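Local coordinates for 4-alpha-glucanotransferase (Corynebacterium glutamicum, PDB 5B68), which belongs to the amylomaltase family of glucanotransferases and is built round a TIM-type barrel of parallel strands, with a beta-sandwich domain nearer its N-terminus, at residues Asp519-Gln523 with Arg524-Gly528; Ile483-His487 with Asn488-Gly492; Thr646-Leu650 with Val651-Gly655; Ile28-Ser31 with Asp32-Val36. One frame throughout, in Å; residues are numbered along the deposited sequence. Where two conformers were deposited one is given.

Contact 1 of 4, residues Asp519-Gln523 with Arg524-Gly528; sequences DALAQ and RGIMG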
loop_
_atom_site.group_PDB
_atom_site.type_symbol
_atom_site.label_atom_id
_atom_site.label_comp_id
_atom_site.label_asym_id
_atom_site.label_seq_id
_atom_site.Cartn_x
_atom_site.Cartn_y
_atom_site.Cartn_z
ATOM N N ASP A 519 1.127 5.173 -19.253
ATOM C CA ASP A 519 2.335 5.829 -19.648
ATOM C C ASP A 519 2.946 6.673 -18.526
ATOM O O ASP A 519 4.179 6.743 -18.403
ATOM C CB ASP A 519 2.127 6.718 -20.896
ATOM C CG ASP A 519 1.930 5.901 -22.177
ATOM O OD1 ASP A 519 2.266 4.698 -22.171
ATOM O OD2 ASP A 519 1.406 6.450 -23.178
ATOM N N ALA A 520 2.110 7.317 -17.764
ATOM C CA ALA A 520 2.620 8.136 -16.641
ATOM C C ALA A 520 3.394 7.230 -15.642
ATOM O O ALA A 520 4.394 7.651 -15.115
ATOM C CB ALA A 520 1.493 8.819 -15.927
ATOM N N LEU A 521 2.955 5.999 -15.473
ATOM C CA LEU A 521 3.633 5.025 -14.579
ATOM C C LEU A 521 4.894 4.481 -15.229
ATOM O O LEU A 521 5.991 4.551 -14.675
ATOM C CB LEU A 521 2.705 3.925 -14.145
ATOM C CG LEU A 521 1.510 4.347 -13.259
ATOM C CD1 LEU A 521 0.542 3.202 -13.143
ATOM C CD2 LEU A 521 1.962 4.887 -11.907
ATOM N N ALA A 522 4.771 4.021 -16.461
ATOM C CA ALA A 522 5.870 3.350 -17.148
ATOM C C ALA A 522 7.008 4.285 -17.370
ATOM O O ALA A 522 8.160 3.922 -17.246
ATOM C CB ALA A 522 5.432 2.882 -18.531
ATOM N N GLN A 523 6.682 5.515 -17.711
ATOM C CA GLN A 523 7.765 6.481 -17.930
ATOM C C GLN A 523 8.626 6.735 -16.717
ATOM O O GLN A 523 9.855 6.943 -16.821
ATOM C CB GLN A 523 7.212 7.807 -18.421
ATOM C CG GLN A 523 6.760 7.728 -19.865
ATOM C CD GLN A 523 6.008 8.973 -20.313
ATOM O OE1 GLN A 523 5.909 9.939 -19.564
ATOM N NE2 GLN A 523 5.450 8.940 -21.541
ATOM N N ARG A 524 8.012 6.635 -15.569
ATOM C CA ARG A 524 8.782 6.769 -14.308
ATOM C C ARG A 524 9.533 5.570 -13.869
ATOM O O ARG A 524 10.152 5.576 -12.777
ATOM C CB ARG A 524 7.800 7.130 -13.176
ATOM C CG ARG A 524 7.083 8.408 -13.409
ATOM C CD ARG A 524 7.767 9.555 -12.709
ATOM N NE ARG A 524 6.884 10.693 -12.729
ATOM C CZ ARG A 524 7.163 11.892 -12.216
ATOM N NH1 ARG A 524 8.325 12.204 -11.598
ATOM N NH2 ARG A 524 6.209 12.828 -12.304
ATOM N N GLY A 525 9.441 4.462 -14.635
ATOM C CA GLY A 525 9.978 3.227 -14.210
ATOM C C GLY A 525 9.245 2.465 -13.133
ATOM O O GLY A 525 9.862 1.627 -12.465
ATOM N N ILE A 526 7.931 2.731 -13.006
ATOM C CA ILE A 526 7.097 1.998 -12.111
ATOM C C ILE A 526 6.610 0.740 -12.835
ATOM O O ILE A 526 6.021 0.837 -13.940
ATOM C CB ILE A 526 5.960 2.869 -11.612
ATOM C CG1 ILE A 526 6.558 4.024 -10.748
ATOM C CG2 ILE A 526 4.951 2.054 -10.819
ATOM C CD1 ILE A 526 5.549 5.136 -10.372
ATOM N N MET A 527 6.798 -0.407 -12.190
ATOM C CA MET A 527 6.464 -1.700 -12.782
ATOM C C MET A 527 5.053 -2.025 -12.605
ATOM O O MET A 527 4.418 -1.634 -11.603
ATOM C CB MET A 527 7.348 -2.757 -12.164
ATOM C CG MET A 527 8.817 -2.535 -12.444
ATOM S SD MET A 527 9.815 -3.909 -11.810
ATOM C CE MET A 527 11.446 -3.163 -11.808
ATOM N N GLY A 528 4.487 -2.721 -13.597
ATOM C CA GLY A 528 3.185 -3.333 -13.490
ATOM C C GLY A 528 3.177 -4.667 -12.775
ATOM O O GLY A 528 4.206 -5.113 -12.276
HETATM O O HOH W 1 4.836 10.328 -14.649
#
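The CB and CG of Arg524 lie against the last turn of helix 515-523, where the chain leaves the helix through a Schellman motif. Arg524 CB lies 3.5 Å from Leu521 O, and Arg524 CG 3.3 Å from Ala520 O, one turn back. A bend at chi2 (-96°) then leads the rest of the chain away from the turn. Arg524 NE donates a hydrogen bond to a water, 2.8 Å away, and the same water donates to Ala520 O, so a carbonyl at the helix end is linked to the guanidinium through one solvent molecule. Beyond NE the tip leaves the turn altogether: NH1 is held by Pro163 O and Thr162 OG1, while the side chain also packs on Val491 and Ala495 of helix 487-500.

The backbone closes the helix beside it. Ile526 N donates to Leu521 O at 3.1 Å, and Gly525 N bonds to Ala522 O at 3.0 Å. Gly525 has a phi of 74°, a value that a residue without a side chain adopts easily. On the buried flank Leu521 CD2 meets Ile526 CD1 at 3.9 Å, the hydrophobic pair expected round a Schellman turn, and both side chains also touch Val491. The chemistry thus divides by depth: the branched aliphatic groups seal the inner side of the turn, while a long, partly apolar arginine carries its charge to polar partners beyond the helix end.

Contact 2 of 4, residues Ile483-His487 with Asn488-Gly492; sequences IRFDH and NALVG
Phe485 and Leu490 meet across an N-capped helix start, where strand 481-484 gives way to helix 487-500 and Asp486 stands at the N-cap. Phe485 CB lies 3.7 Å from Leu490 CD1, and the two side chains approach at a slant; this apolar pair, one residue before the cap and four after it, is a hydrophobic staple. The ring itself leads away towards Trp430, Pro432 and Leu468, a buried setting that suits a large aromatic group.

Asp486 follows. With CG anti to the backbone N (chi1 -180°), its carboxylate swings forward over the helix start, and Asp486 OD1 accepts a weak bond from Ala489 N at 3.3 Å. An aspartate suits this place because its short side chain can reach an amide of the first turn, and its negative charge probably interacts well with the positive end of the helix dipole. Asp486 O accepts from Leu490 N at 3.0 Å, the first regular helical bond. The methyl of Ala489 lies 3.9 Å from Asp486 CG (CB to CG), a small group beside the cap.

His487 comes last, its imidazole running alongside the Asn488 side chain, with ring and amide planes 54° apart; the ring also meets those of Phe466 and Trp516. His487 O accepts from Val491 N at 2.8 Å, and Val491 CG2 sits 3.3 Å from that same His487 O.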
loop_
_atom_site.group_PDB
_atom_site.type_symbol
_atom_site.label_atom_id
_atom_site.label_comp_id
_atom_site.label_asym_id
_atom_site.label_seq_id
_atom_site.Cartn_x
_atom_site.Cartn_y
_atom_site.Cartn_z
ATOM N N ILE A 483 -13.267 10.714 -7.927
ATOM C CA ILE A 483 -12.603 11.999 -7.649
ATOM C C ILE A 483 -11.195 11.909 -8.149
ATOM O O ILE A 483 -10.518 10.910 -7.937
ATOM C CB ILE A 483 -12.627 12.407 -6.168
ATOM C CG1 ILE A 483 -12.041 11.338 -5.265
ATOM C CG2 ILE A 483 -14.049 12.710 -5.748
ATOM C CD1 ILE A 483 -11.999 11.832 -3.802
ATOM N N ARG A 484 -10.771 12.955 -8.836
ATOM C CA ARG A 484 -9.438 13.079 -9.447
ATOM C C ARG A 484 -8.379 13.608 -8.475
ATOM O O ARG A 484 -8.675 14.504 -7.682
ATOM C CB ARG A 484 -9.593 14.020 -10.669
ATOM C CG ARG A 484 -8.337 14.478 -11.382
ATOM C CD ARG A 484 -8.535 14.927 -12.839
ATOM N NE ARG A 484 -9.617 15.871 -13.160
ATOM C CZ ARG A 484 -9.686 17.119 -12.730
ATOM N NH1 ARG A 484 -8.771 17.578 -11.902
ATOM N NH2 ARG A 484 -10.676 17.892 -13.129
ATOM N N PHE A 485 -7.135 13.095 -8.569
ATOM C CA PHE A 485 -6.004 13.602 -7.812
ATOM C C PHE A 485 -4.997 14.116 -8.776
ATOM O O PHE A 485 -5.037 13.808 -9.979
ATOM C CB PHE A 485 -5.393 12.517 -6.901
ATOM C CG PHE A 485 -6.319 12.138 -5.781
ATOM C CD1 PHE A 485 -6.287 12.849 -4.596
ATOM C CD2 PHE A 485 -7.230 11.098 -5.895
ATOM C CE1 PHE A 485 -7.174 12.545 -3.587
ATOM C CE2 PHE A 485 -8.142 10.821 -4.859
ATOM C CZ PHE A 485 -8.102 11.564 -3.704
ATOM N N ASP A 486 -4.066 14.919 -8.253
ATOM C CA ASP A 486 -2.966 15.366 -9.056
ATOM C C ASP A 486 -1.932 14.248 -9.162
ATOM O O ASP A 486 -1.047 14.120 -8.277
ATOM C CB ASP A 486 -2.378 16.654 -8.508
ATOM C CG ASP A 486 -1.218 17.175 -9.327
ATOM O OD1 ASP A 486 -0.734 16.577 -10.350
ATOM O OD2 ASP A 486 -0.848 18.312 -8.995
ATOM N N HIS A 487 -2.018 13.466 -10.253
ATOM C CA HIS A 487 -1.113 12.313 -10.407
ATOM C C HIS A 487 0.370 12.737 -10.509
ATOM O O HIS A 487 1.290 11.992 -10.096
ATOM C CB HIS A 487 -1.515 11.410 -11.589
ATOM C CG HIS A 487 -1.574 12.165 -12.862
ATOM N ND1 HIS A 487 -0.473 12.332 -13.665
ATOM C CD2 HIS A 487 -2.539 12.950 -13.372
ATOM C CE1 HIS A 487 -0.769 13.152 -14.649
ATOM N NE2 HIS A 487 -2.010 13.550 -14.490
ATOM N N ASN A 488 0.623 13.907 -11.057
ATOM C CA ASN A 488 1.983 14.396 -11.115
ATOM C C ASN A 488 2.595 14.547 -9.709
ATOM O O ASN A 488 3.767 14.196 -9.502
ATOM C CB ASN A 488 2.138 15.650 -11.871
ATOM C CG ASN A 488 1.992 15.442 -13.373
ATOM O OD1 ASN A 488 2.497 14.499 -13.960
ATOM N ND2 ASN A 488 1.292 16.330 -13.973
ATOM N N ALA A 489 1.773 15.001 -8.791
ATOM C CA ALA A 489 2.166 15.005 -7.390
ATOM C C ALA A 489 2.228 13.631 -6.729
ATOM O O ALA A 489 3.270 13.285 -6.180
ATOM C CB ALA A 489 1.286 15.976 -6.606
ATOM N N LEU A 490 1.168 12.824 -6.789
ATOM C CA LEU A 490 1.166 11.544 -6.075
ATOM C C LEU A 490 2.191 10.565 -6.663
ATOM O O LEU A 490 2.971 9.939 -5.934
ATOM C CB LEU A 490 -0.241 10.945 -6.072
ATOM C CG LEU A 490 -1.255 11.675 -5.157
ATOM C CD1 LEU A 490 -2.566 10.971 -5.081
ATOM C CD2 LEU A 490 -0.713 11.816 -3.748
ATOM N N VAL A 491 2.223 10.451 -7.980
ATOM C CA VAL A 491 3.163 9.539 -8.645
ATOM C C VAL A 491 4.546 10.066 -8.553
ATOM O O VAL A 491 5.518 9.304 -8.312
ATOM C CB VAL A 491 2.843 9.356 -10.155
ATOM C CG1 VAL A 491 3.909 8.519 -10.836
ATOM C CG2 VAL A 491 1.485 8.711 -10.373
ATOM N N GLY A 492 4.677 11.387 -8.727
ATOM C CA GLY A 492 6.022 12.026 -8.655
ATOM C C GLY A 492 6.663 11.866 -7.285
ATOM O O GLY A 492 7.863 11.603 -7.179
#

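Contact 3 of 4, residues Thr646-Leu650 with Val651-Gly655; sequences TCVCL and VDMVG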
loop_
_atom_site.group_PDB
_atom_site.type_symbol
_atom_site.label_atom_id
_atom_site.label_comp_id
_atom_site.label_asym_id
_atom_site.label_seq_id
_atom_site.Cartn_x
_atom_site.Cartn_y
_atom_site.Cartn_z
ATOM N N THR A 646 10.262 -11.496 -11.267
ATOM C CA THR A 646 9.274 -12.595 -11.095
ATOM C C THR A 646 9.176 -12.942 -9.632
ATOM O O THR A 646 10.115 -12.730 -8.904
ATOM C CB THR A 646 9.681 -13.846 -11.890
ATOM O OG1 THR A 646 11.006 -14.189 -11.519
ATOM C CG2 THR A 646 9.610 -13.566 -13.305
ATOM N N CYS A 647 8.073 -13.523 -9.203
ATOM C CA CYS A 647 7.856 -13.763 -7.809
ATOM C C CYS A 647 7.261 -15.119 -7.651
ATOM O O CYS A 647 6.285 -15.434 -8.359
ATOM C CB CYS A 647 6.911 -12.705 -7.167
ATOM S SG CYS A 647 6.963 -12.868 -5.355
ATOM N N VAL A 648 7.926 -15.930 -6.814
ATOM C CA VAL A 648 7.485 -17.267 -6.445
ATOM C C VAL A 648 6.783 -17.052 -5.133
ATOM O O VAL A 648 7.376 -16.505 -4.222
ATOM C CB VAL A 648 8.695 -18.228 -6.214
ATOM C CG1 VAL A 648 8.235 -19.616 -5.755
ATOM C CG2 VAL A 648 9.584 -18.251 -7.416
ATOM N N CYS A 649 5.545 -17.474 -5.043
ATOM C CA CYS A 649 4.856 -17.490 -3.766
ATOM C C CYS A 649 5.310 -18.658 -2.901
ATOM O O CYS A 649 5.349 -19.806 -3.330
ATOM C CB CYS A 649 3.354 -17.478 -3.937
ATOM S SG CYS A 649 2.689 -15.959 -4.750
ATOM N N LEU A 650 5.623 -18.343 -1.631
ATOM C CA LEU A 650 6.164 -19.280 -0.709
ATOM C C LEU A 650 5.202 -20.452 -0.568
ATOM O O LEU A 650 5.641 -21.613 -0.429
ATOM C CB LEU A 650 6.402 -18.645 0.700
ATOM C CG LEU A 650 7.038 -19.571 1.735
ATOM C CD1 LEU A 650 8.449 -19.952 1.260
ATOM C CD2 LEU A 650 7.064 -18.912 3.137
ATOM N N VAL A 651 3.917 -20.158 -0.577
ATOM C CA VAL A 651 2.894 -21.210 -0.476
ATOM C C VAL A 651 3.091 -22.281 -1.549
ATOM O O VAL A 651 2.797 -23.452 -1.294
ATOM C CB VAL A 651 1.432 -20.659 -0.602
ATOM C CG1 VAL A 651 1.055 -19.891 0.653
ATOM C CG2 VAL A 651 1.187 -19.814 -1.830
ATOM N N ASP A 652 3.480 -21.855 -2.735
ATOM C CA ASP A 652 3.665 -22.783 -3.871
ATOM C C ASP A 652 4.938 -23.614 -3.736
ATOM O O ASP A 652 5.043 -24.653 -4.392
ATOM C CB ASP A 652 3.706 -22.018 -5.212
ATOM C CG ASP A 652 2.344 -21.565 -5.653
ATOM O OD1 ASP A 652 1.383 -21.951 -4.966
ATOM O OD2 ASP A 652 2.231 -20.890 -6.678
ATOM N N MET A 653 5.875 -23.198 -2.884
ATOM C CA MET A 653 7.099 -23.930 -2.646
ATOM C C MET A 653 6.884 -25.098 -1.682
ATOM O O MET A 653 7.728 -25.993 -1.611
ATOM C CB MET A 653 8.241 -22.994 -2.178
ATOM C CG MET A 653 8.470 -21.841 -3.084
ATOM S SD MET A 653 9.822 -20.776 -2.572
ATOM C CE MET A 653 11.222 -21.417 -3.525
ATOM N N VAL A 654 5.772 -25.117 -0.930
ATOM C CA VAL A 654 5.568 -26.159 0.054
ATOM C C VAL A 654 4.300 -26.998 -0.196
ATOM O O VAL A 654 4.007 -27.882 0.589
ATOM C CB VAL A 654 5.526 -25.571 1.486
ATOM C CG1 VAL A 654 6.788 -24.817 1.779
ATOM C CG2 VAL A 654 4.342 -24.645 1.625
ATOM N N GLY A 655 3.555 -26.696 -1.263
ATOM C CA GLY A 655 2.353 -27.426 -1.645
ATOM C C GLY A 655 1.088 -27.022 -0.944
ATOM O O GLY A 655 0.158 -27.782 -0.901
#
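Val648 and Met653 form the apolar centre of this contact, where barrel strand 645-649 runs into the short, weakly bonded helix 650-654. Val648 CG1 presses against Met653 CG at 3.5 Å, tighter than a usual carbon contact, and lies 3.7 Å from Met653 SD, the two side chains crossing at about a right angle. The methionine chain bends at chi3 (95°), and its CE stays within touch of the same valine methyl. A flexible, unbranched side chain can pack against both the strand and helix 694-702, where Tyr696, Val699 and Ala700 touch it. Leu650 adds a looser contact, Leu650 CD1 to Met653 SD at 4.2 Å, and also touches Val180 of the adjoining strand 177-182. On another flank Cys649 CB touches Val651 CG2 at 3.8 Å.

Farther out, the backbone makes the turn. Asp652 N bonds to Cys649 O at 2.8 Å and Met653 N to Leu650 O at 2.9 Å; these three-residue steps mark a tight first turn. Met653 N has a second, weak bond to Cys649 O. At the polar edge Asp652 CB lies 3.3 Å from Cys649 O, while Asp652 OD2 bonds to Thr565 OG1. The strand end is therefore joined to its helix mainly by dispersion contacts and short-range backbone bonds, and both carboxylate oxygens of the one acidic group find partners beyond the turn.

Contact 4 of 4, residues Ile28-Ser31 with Asp32-Val36; sequences IEVS and DDTLV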
loop_
_atom_site.group_PDB
_atom_site.type_symbol
_atom_site.label_atom_id
_atom_site.label_comp_id
_atom_site.label_asym_id
_atom_site.label_seq_id
_atom_site.Cartn_x
_atom_site.Cartn_y
_atom_site.Cartn_z
ATOM N N ILE A 28 -22.632 5.263 -16.992
ATOM C CA ILE A 28 -23.407 5.704 -15.851
ATOM C C ILE A 28 -23.307 7.207 -15.804
ATOM O O ILE A 28 -22.195 7.753 -15.887
ATOM C CB ILE A 28 -22.845 5.114 -14.518
ATOM C CG1 ILE A 28 -22.797 3.578 -14.559
ATOM C CG2 ILE A 28 -23.644 5.606 -13.323
ATOM C CD1 ILE A 28 -24.099 2.887 -14.910
ATOM N N GLU A 29 -24.454 7.875 -15.712
ATOM C CA GLU A 29 -24.478 9.301 -15.452
ATOM C C GLU A 29 -24.773 9.417 -13.979
ATOM O O GLU A 29 -25.697 8.823 -13.475
ATOM C CB GLU A 29 -25.531 10.036 -16.266
ATOM C CG GLU A 29 -25.480 11.555 -16.079
ATOM C CD GLU A 29 -26.271 12.307 -17.159
ATOM O OE1 GLU A 29 -26.025 13.520 -17.315
ATOM O OE2 GLU A 29 -27.124 11.693 -17.853
ATOM N N VAL A 30 -23.932 10.176 -13.309
ATOM C CA VAL A 30 -23.932 10.256 -11.881
ATOM C C VAL A 30 -25.109 11.111 -11.492
ATOM O O VAL A 30 -25.406 12.107 -12.163
ATOM C CB VAL A 30 -22.581 10.842 -11.384
ATOM C CG1 VAL A 30 -22.620 11.116 -9.888
ATOM C CG2 VAL A 30 -21.435 9.868 -11.734
ATOM N N SER A 31 -25.745 10.758 -10.412
ATOM C CA SER A 31 -26.915 11.524 -9.977
ATOM C C SER A 31 -26.540 12.904 -9.422
ATOM O O SER A 31 -25.422 13.115 -8.922
ATOM C CB SER A 31 -27.690 10.773 -8.930
ATOM O OG SER A 31 -27.028 10.698 -7.700
ATOM N N ASP A 32 -27.499 13.839 -9.470
ATOM C CA ASP A 32 -27.343 15.126 -8.821
ATOM C C ASP A 32 -26.995 14.916 -7.346
ATOM O O ASP A 32 -26.138 15.618 -6.809
ATOM C CB ASP A 32 -28.660 15.940 -8.873
ATOM C CG ASP A 32 -29.000 16.504 -10.251
ATOM O OD1 ASP A 32 -28.269 16.240 -11.245
ATOM O OD2 ASP A 32 -30.034 17.244 -10.314
ATOM N N ASP A 33 -27.711 13.990 -6.697
ATOM C CA ASP A 33 -27.592 13.747 -5.259
ATOM C C ASP A 33 -26.171 13.349 -4.892
ATOM O O ASP A 33 -25.612 13.788 -3.887
ATOM C CB ASP A 33 -28.563 12.609 -4.805
ATOM C CG ASP A 33 -28.637 12.456 -3.339
ATOM O OD1 ASP A 33 -29.063 13.398 -2.646
ATOM O OD2 ASP A 33 -28.226 11.402 -2.820
ATOM N N THR A 34 -25.590 12.513 -5.717
ATOM C CA THR A 34 -24.207 12.037 -5.493
ATOM C C THR A 34 -23.226 13.224 -5.666
ATOM O O THR A 34 -22.300 13.375 -4.887
ATOM C CB THR A 34 -23.870 10.878 -6.443
ATOM O OG1 THR A 34 -24.597 9.699 -6.011
ATOM C CG2 THR A 34 -22.326 10.643 -6.470
ATOM N N LEU A 35 -23.427 14.028 -6.701
ATOM C CA LEU A 35 -22.533 15.153 -6.913
ATOM C C LEU A 35 -22.541 16.078 -5.699
ATOM O O LEU A 35 -21.496 16.478 -5.209
ATOM C CB LEU A 35 -22.913 15.927 -8.158
ATOM C CG LEU A 35 -22.659 15.185 -9.491
ATOM C CD1 LEU A 35 -23.170 16.032 -10.658
ATOM C CD2 LEU A 35 -21.206 14.712 -9.720
ATOM N N VAL A 36 -23.731 16.435 -5.261
ATOM C CA VAL A 36 -23.870 17.301 -4.111
ATOM C C VAL A 36 -23.227 16.695 -2.890
ATOM O O VAL A 36 -22.547 17.424 -2.129
ATOM C CB VAL A 36 -25.382 17.666 -3.886
ATOM C CG1 VAL A 36 -25.589 18.372 -2.581
ATOM C CG2 VAL A 36 -25.906 18.513 -5.044
HETATM O O HOH W 2 -25.149 8.480 -9.074
#
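Val30 and Thr34 cross at about a right angle just inside the first turn of helix 32-41, with Val30 CG1 only 3.5 Å from Thr34 CG2, a close fit for two methyl groups. The valine methyl reaches there because it stands anti to the backbone N (chi1 172°), and Val30 CG1 also meets Leu35 CD2 at 3.9 Å. That second pair, one residue before the cap and four after it, is a hydrophobic staple, so one branched side chain packs against two successive residues of the helix. A beta-branched valine suits the end of an extended segment, while threonine can turn a methyl to this apolar spot and still offer a hydroxyl on its other branch.

Ser31, between them in sequence, is the N-cap. Ser31 OG lies between the backbone N and the carbonyl carbon (chi1 71°) and accepts from Thr34 N at 3.0 Å, the short side chain reaching the amide of the first turn. Ser31 O accepts from Leu35 N at 3.1 Å. A water accepts a hydrogen bond from Ser31 N at 2.7 Å and gives a weak bond to Thr34 OG1, whose stronger partner is Thr479 O.

Asp32 and Asp33 carry negative charge at the helix N-terminus, which is probably favourable there; Asp32 pairs with Arg4 and Asp33 with Lys37. Around this turn, Asp32 and Leu35 pack on Leu7 of helix 5-13, Val30 touches Tyr20 of strand 19-21, and both Val30 and Thr34 lie on Thr481 of strand 481-484.

Overall arrangement
Contacts 2, 3 and 4 each lead a strand into a helix, whereas contact 1 ends a helix and leads on to barrel strand 528-531. Contacts 2 and 3 are the buried ones; contacts 1 and 4 are partly buried, and contact 4 lies farthest out, its centre about 29 Å from the chain centre. Acidic or hydroxyl caps start the helices of contacts 2 and 4, while contact 3, at the end of a barrel strand, relies on aliphatic and sulfur packing. Contacts 1 and 2 touch directly, Ile526 CD1 meeting Val491 CG1 at 3.8 Å. Contact 4 reaches strand 481-484, which runs into contact 2, although the two contacts' nearest atoms stay about 8 Å apart.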